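PDB 3UMV: deoxyribodipyrimidine photo-lyase from Oryza sativa Japonica Group, which repairs ultraviolet-damaged DNA by using light and an FAD cofactor to split cyclobutane pyrimidine dimers back into separate pyrimidines. Local coordinates for residues Arg86-Gly91 with Tyr424-Arg429. Residues are numbered along the deposited sequence; the frame is centred on the assembly and turned at random.
Sequences RRRQLG and YEIDGR. With FAD (flavin-adenine dinucleotide), chain I.
In the first turn of helix 87-106 of the photolyase alpha/beta domain, Q89 grips the type I beta turn E425-G428, whose far side meets the flavin, and R88 the Y424 carbonyl just ahead of it. Two bonds define the tight part. R88 NH1 reaches Y424 O at 2.8 Å and 162°, in the carbonyl plane and on a lone pair; with CG anti to the backbone N (chi1 173°), a bend at chi3 carries the guanidinium there. P237 O and V386 O take NE and NH2, which should fix the group's rotation. Q89 NE2 gives E425 O a nearly straight 3.0 Å bond (174°), yet approaches from above that carbonyl's plane. The same nitrogen also bonds K423 O, while Q89 OE1 accepts the backbone N-H of the N-cap residue R86, so both ends of the amide are held. Looser packing flanks these bonds: I426 CD1 lies 3.8 Å from R88 O, and R429 brings NH2 obliquely to 3.5 Å from Q89 CB, its NH1 bonding L82 O. Toward the partly exposed side, the Y424 ring offers R88 NH1 merely its edge, CD2 at 4.1 Å. Beyond I426, FAD N3 donates to D427 O at 2.7 Å.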
ATOM      1  N   ARG A  86     -12.872  -4.235   4.440  1.00 16.94           N
ATOM      2  CA  ARG A  86     -13.911  -4.181   5.458  1.00 18.06           C
ATOM      3  C   ARG A  86     -14.301  -2.722   5.658  1.00 19.92           C
ATOM      4  O   ARG A  86     -13.722  -1.832   5.039  1.00 20.74           O
ATOM      5  CB  ARG A  86     -13.405  -4.756   6.785  1.00 19.26           C
ATOM      6  CG  ARG A  86     -12.710  -6.117   6.718  1.00 25.24           C
ATOM      7  CD  ARG A  86     -13.527  -7.140   5.969  1.00 22.52           C
ATOM      8  NE  ARG A  86     -13.263  -8.511   6.419  1.00 26.22           N
ATOM      9  CZ  ARG A  86     -12.153  -9.201   6.150  1.00 26.46           C
ATOM     10  NH1 ARG A  86     -11.176  -8.652   5.450  1.00 24.26           N
ATOM     11  NH2 ARG A  86     -12.017 -10.447   6.589  1.00 25.65           N
ATOM     12  N   ARG A  87     -15.264  -2.477   6.542  1.00 19.18           N
ATOM     13  CA  ARG A  87     -15.729  -1.117   6.810  1.00 20.44           C
ATOM     14  C   ARG A  87     -14.576  -0.151   7.029  1.00 16.10           C
ATOM     15  O   ARG A  87     -14.562   0.941   6.463  1.00 16.65           O
ATOM     16  CB  ARG A  87     -16.643  -1.091   8.036  1.00 22.04           C
ATOM     17  CG  ARG A  87     -16.884   0.300   8.583  1.00 24.78           C
ATOM     18  CD  ARG A  87     -17.893   0.288   9.741  1.00 20.58           C
ATOM     19  NE  ARG A  87     -19.202  -0.203   9.332  1.00 26.09           N
ATOM     20  CZ  ARG A  87     -20.188   0.584   8.897  1.00 32.03           C
ATOM     21  NH1 ARG A  87     -20.003   1.897   8.816  1.00 36.25           N
ATOM     22  NH2 ARG A  87     -21.351   0.064   8.535  1.00 33.99           N
ATOM     23  N   ARG A  88     -13.633  -0.557   7.877  1.00 15.58           N
ATOM     24  CA  ARG A  88     -12.456   0.239   8.222  1.00 20.09           C
ATOM     25  C   ARG A  88     -11.722   0.768   7.005  1.00 20.51           C
ATOM     26  O   ARG A  88     -11.385   1.948   6.947  1.00 21.53           O
ATOM     27  CB  ARG A  88     -11.482  -0.593   9.066  1.00 17.27           C
ATOM     28  CG  ARG A  88     -10.138   0.094   9.351  1.00 19.44           C
ATOM     29  CD  ARG A  88      -9.335  -0.650  10.428  1.00 14.98           C
ATOM     30  NE  ARG A  88      -9.974  -0.536  11.737  1.00 16.55           N
ATOM     31  CZ  ARG A  88      -9.665  -1.264  12.804  1.00 15.92           C
ATOM     32  NH1 ARG A  88      -8.715  -2.177  12.754  1.00 16.25           N
ATOM     33  NH2 ARG A  88     -10.320  -1.068  13.939  1.00 16.45           N
ATOM     34  N   GLN A  89     -11.445  -0.110   6.051  1.00 20.59           N
ATOM     35  CA  GLN A  89     -10.686   0.284   4.869  1.00 17.37           C
ATOM     36  C   GLN A  89     -11.536   0.988   3.823  1.00 16.60           C
ATOM     37  O   GLN A  89     -11.066   1.924   3.157  1.00 16.64           O
ATOM     38  CB  GLN A  89      -9.975  -0.919   4.247  1.00 15.57           C
ATOM     39  CG  GLN A  89      -8.938  -1.574   5.168  1.00 14.08           C
ATOM     40  CD  GLN A  89      -9.561  -2.551   6.159  1.00 17.50           C
ATOM     41  OE1 GLN A  89     -10.762  -2.873   6.078  1.00 15.49           O
ATOM     42  NE2 GLN A  89      -8.754  -3.020   7.112  1.00 15.35           N
ATOM     43  N   LEU A  90     -12.780   0.533   3.674  1.00 13.69           N
ATOM     44  CA  LEU A  90     -13.703   1.147   2.729  1.00 15.65           C
ATOM     45  C   LEU A  90     -14.055   2.578   3.141  1.00 18.20           C
ATOM     46  O   LEU A  90     -14.146   3.488   2.301  1.00 16.45           O
ATOM     47  CB  LEU A  90     -14.956   0.282   2.596  1.00 16.83           C
ATOM     48  CG  LEU A  90     -14.728  -1.054   1.886  1.00 16.45           C
ATOM     49  CD1 LEU A  90     -15.946  -1.966   2.027  1.00 21.01           C
ATOM     50  CD2 LEU A  90     -14.414  -0.825   0.438  1.00 16.20           C
ATOM     51  N   GLY A  91     -14.227   2.790   4.444  1.00 18.75           N
ATOM     52  CA  GLY A  91     -14.607   4.101   4.926  1.00 19.72           C
ATOM     53  C   GLY A  91     -13.494   5.100   4.672  1.00 20.18           C
ATOM     54  O   GLY A  91     -13.740   6.223   4.238  1.00 19.13           O
ATOM     55  N   TYR A 424      -7.645  -6.236   9.492  1.00 12.84           N
ATOM     56  CA  TYR A 424      -7.579  -5.201  10.517  1.00 13.57           C
ATOM     57  C   TYR A 424      -6.704  -3.983  10.219  1.00 14.45           C
ATOM     58  O   TYR A 424      -6.978  -2.884  10.722  1.00 14.78           O
ATOM     59  CB  TYR A 424      -7.130  -5.838  11.842  1.00 11.34           C
ATOM     60  CG  TYR A 424      -8.200  -6.740  12.438  1.00 12.02           C
ATOM     61  CD1 TYR A 424      -8.065  -8.124  12.448  1.00 13.91           C
ATOM     62  CD2 TYR A 424      -9.353  -6.196  12.961  1.00 13.25           C
ATOM     63  CE1 TYR A 424      -9.054  -8.942  13.007  1.00 15.54           C
ATOM     64  CE2 TYR A 424     -10.343  -7.002  13.515  1.00 15.08           C
ATOM     65  CZ  TYR A 424     -10.189  -8.365  13.523  1.00 17.19           C
ATOM     66  OH  TYR A 424     -11.175  -9.149  14.074  1.00 17.44           O
ATOM     67  N   GLU A 425      -5.630  -4.163   9.456  1.00 12.10           N
ATOM     68  CA  GLU A 425      -4.711  -3.051   9.226  1.00 13.86           C
ATOM     69  C   GLU A 425      -5.280  -2.030   8.236  1.00 14.44           C
ATOM     70  O   GLU A 425      -5.843  -2.378   7.201  1.00 16.68           O
ATOM     71  CB  GLU A 425      -3.338  -3.540   8.745  1.00 14.96           C
ATOM     72  CG  GLU A 425      -2.620  -4.476   9.672  1.00 15.99           C
ATOM     73  CD  GLU A 425      -1.884  -3.778  10.814  1.00 24.20           C
ATOM     74  OE1 GLU A 425      -1.018  -4.423  11.432  1.00 19.68           O
ATOM     75  OE2 GLU A 425      -2.155  -2.593  11.085  1.00 26.28           O
ATOM     76  N   ILE A 426      -5.120  -0.757   8.563  1.00 13.02           N
ATOM     77  CA  ILE A 426      -5.538   0.302   7.660  1.00 12.89           C
ATOM     78  C   ILE A 426      -4.638   0.355   6.427  1.00 13.74           C
ATOM     79  O   ILE A 426      -5.061   0.800   5.368  1.00 15.20           O
ATOM     80  CB  ILE A 426      -5.585   1.663   8.388  1.00 16.54           C
ATOM     81  CG1 ILE A 426      -6.255   2.715   7.496  1.00 17.81           C
ATOM     82  CG2 ILE A 426      -4.191   2.089   8.867  1.00 18.09           C
ATOM     83  CD1 ILE A 426      -7.629   2.314   7.055  1.00 20.13           C
ATOM     84  N   ASP A 427      -3.420  -0.161   6.563  1.00 13.38           N
ATOM     85  CA  ASP A 427      -2.426  -0.151   5.494  1.00 13.19           C
ATOM     86  C   ASP A 427      -2.269  -1.520   4.806  1.00 14.77           C
ATOM     87  O   ASP A 427      -1.340  -1.739   4.018  1.00 11.19           O
ATOM     88  CB  ASP A 427      -1.074   0.398   6.025  1.00 10.54           C
ATOM     89  CG  ASP A 427      -0.508  -0.418   7.194  1.00 18.77           C
ATOM     90  OD1 ASP A 427      -0.896  -1.589   7.376  1.00 17.88           O
ATOM     91  OD2 ASP A 427       0.342   0.116   7.938  1.00 18.60           O
ATOM     92  N   GLY A 428      -3.212  -2.421   5.087  1.00 11.33           N
ATOM     93  CA  GLY A 428      -3.146  -3.800   4.633  1.00 10.43           C
ATOM     94  C   GLY A 428      -3.637  -3.994   3.212  1.00 11.40           C
ATOM     95  O   GLY A 428      -3.949  -3.020   2.527  1.00 15.80           O
ATOM     96  N   ARG A 429      -3.706  -5.249   2.768  1.00 11.68           N
ATOM     97  CA  ARG A 429      -4.047  -5.561   1.375  1.00 10.48           C
ATOM     98  C   ARG A 429      -3.083  -4.798   0.465  1.00  9.86           C
ATOM     99  O   ARG A 429      -3.490  -4.048  -0.424  1.00 12.75           O
ATOM    100  CB  ARG A 429      -5.521  -5.214   1.075  1.00 11.81           C
ATOM    101  CG  ARG A 429      -6.554  -6.019   1.888  1.00 14.25           C
ATOM    102  CD  ARG A 429      -7.936  -5.334   1.897  1.00 17.04           C
ATOM    103  NE  ARG A 429      -7.801  -3.901   2.150  1.00 18.65           N
ATOM    104  CZ  ARG A 429      -8.096  -2.947   1.265  1.00 15.27           C
ATOM    105  NH1 ARG A 429      -8.605  -3.260   0.068  1.00 15.52           N
ATOM    106  NH2 ARG A 429      -7.896  -1.673   1.583  1.00 16.22           N
TER
HETATM  107  PA  FAD I 801       7.667   4.076   9.362  1.00 15.32           P
HETATM  108  O1A FAD I 801       8.690   3.395  10.219  1.00 20.21           O
HETATM  109  O2A FAD I 801       7.496   5.544   9.640  1.00 16.35           O
HETATM  110  O5B FAD I 801       8.052   3.818   7.830  1.00 16.20           O
HETATM  111  C5B FAD I 801       7.778   4.764   6.819  1.00 20.26           C
HETATM  112  C4B FAD I 801       7.369   4.045   5.530  1.00 15.98           C
HETATM  113  O4B FAD I 801       8.374   3.149   5.079  1.00 14.28           O
HETATM  114  C3B FAD I 801       6.145   3.173   5.733  1.00 17.49           C
HETATM  115  O3B FAD I 801       4.955   3.920   5.638  1.00 17.24           O
HETATM  116  C2B FAD I 801       6.282   2.209   4.592  1.00 14.42           C
HETATM  117  O2B FAD I 801       5.911   2.848   3.385  1.00 18.60           O
HETATM  118  C1B FAD I 801       7.773   1.992   4.542  1.00 15.20           C
HETATM  119  N9A FAD I 801       8.159   0.802   5.320  1.00 14.24           N
HETATM  120  C8A FAD I 801       8.563   0.748   6.627  1.00 16.30           C
HETATM  121  N7A FAD I 801       8.828  -0.546   6.922  1.00 13.66           N
HETATM  122  C5A FAD I 801       8.581  -1.313   5.824  1.00 13.15           C
HETATM  123  C6A FAD I 801       8.676  -2.682   5.542  1.00 14.39           C
HETATM  124  N6A FAD I 801       9.177  -3.551   6.419  1.00 18.62           N
HETATM  125  N1A FAD I 801       8.348  -3.147   4.288  1.00 14.33           N
HETATM  126  C2A FAD I 801       7.938  -2.267   3.313  1.00 16.42           C
HETATM  127  N3A FAD I 801       7.840  -0.922   3.592  1.00 15.00           N
HETATM  128  C4A FAD I 801       8.169  -0.460   4.819  1.00 14.60           C
HETATM  129  N1  FAD I 801       3.327  -2.358   5.630  1.00  9.88           N
HETATM  130  C2  FAD I 801       2.243  -1.860   4.969  1.00 14.62           C
HETATM  131  O2  FAD I 801       2.369  -0.775   4.401  1.00 15.69           O
HETATM  132  N3  FAD I 801       1.057  -2.574   4.925  1.00 11.32           N
HETATM  133  C4  FAD I 801       0.947  -3.795   5.566  1.00 13.20           C
HETATM  134  O4  FAD I 801      -0.114  -4.426   5.529  1.00 14.63           O
HETATM  135  C4X FAD I 801       2.061  -4.298   6.226  1.00 15.67           C
HETATM  136  N5  FAD I 801       2.014  -5.499   6.894  1.00 16.42           N
HETATM  137  C5X FAD I 801       3.137  -5.993   7.529  1.00 13.22           C
HETATM  138  C6  FAD I 801       3.087  -7.234   8.179  1.00 10.28           C
HETATM  139  C7  FAD I 801       4.221  -7.733   8.826  1.00 10.31           C
HETATM  140  C7M FAD I 801       4.145  -9.076   9.505  1.00  9.76           C
HETATM  141  C8  FAD I 801       5.398  -6.979   8.825  1.00 11.96           C
HETATM  142  C8M FAD I 801       6.645  -7.460   9.506  1.00 12.83           C
HETATM  143  C9  FAD I 801       5.430  -5.749   8.190  1.00  9.70           C
HETATM  144  C9A FAD I 801       4.310  -5.260   7.543  1.00 11.51           C
HETATM  145  N10 FAD I 801       4.352  -4.031   6.916  1.00 10.48           N
HETATM  146  C10 FAD I 801       3.235  -3.574   6.261  1.00  9.86           C
HETATM  147  C1' FAD I 801       5.612  -3.177   6.903  1.00 12.56           C
HETATM  148  C2' FAD I 801       5.716  -2.172   8.092  1.00 12.97           C
HETATM  149  O2' FAD I 801       5.459  -2.750   9.378  1.00 14.04           O
HETATM  150  C3' FAD I 801       4.810  -0.935   7.948  1.00 12.98           C
HETATM  151  O3' FAD I 801       5.001  -0.369   6.679  1.00 13.37           O
HETATM  152  C4' FAD I 801       5.080   0.141   9.001  1.00 15.73           C
HETATM  153  O4' FAD I 801       4.889  -0.398  10.296  1.00 18.20           O
HETATM  154  C5' FAD I 801       4.135   1.313   8.737  1.00 13.94           C
HETATM  155  O5' FAD I 801       4.076   2.270   9.767  1.00 11.85           O
HETATM  156  P   FAD I 801       4.718   3.721   9.525  1.00 13.52           P
HETATM  157  O1P FAD I 801       4.212   4.324   8.229  1.00 15.62           O
HETATM  158  O2P FAD I 801       4.437   4.592  10.722  1.00 14.02           O
HETATM  159  O3P FAD I 801       6.263   3.261   9.490  1.00 15.16           O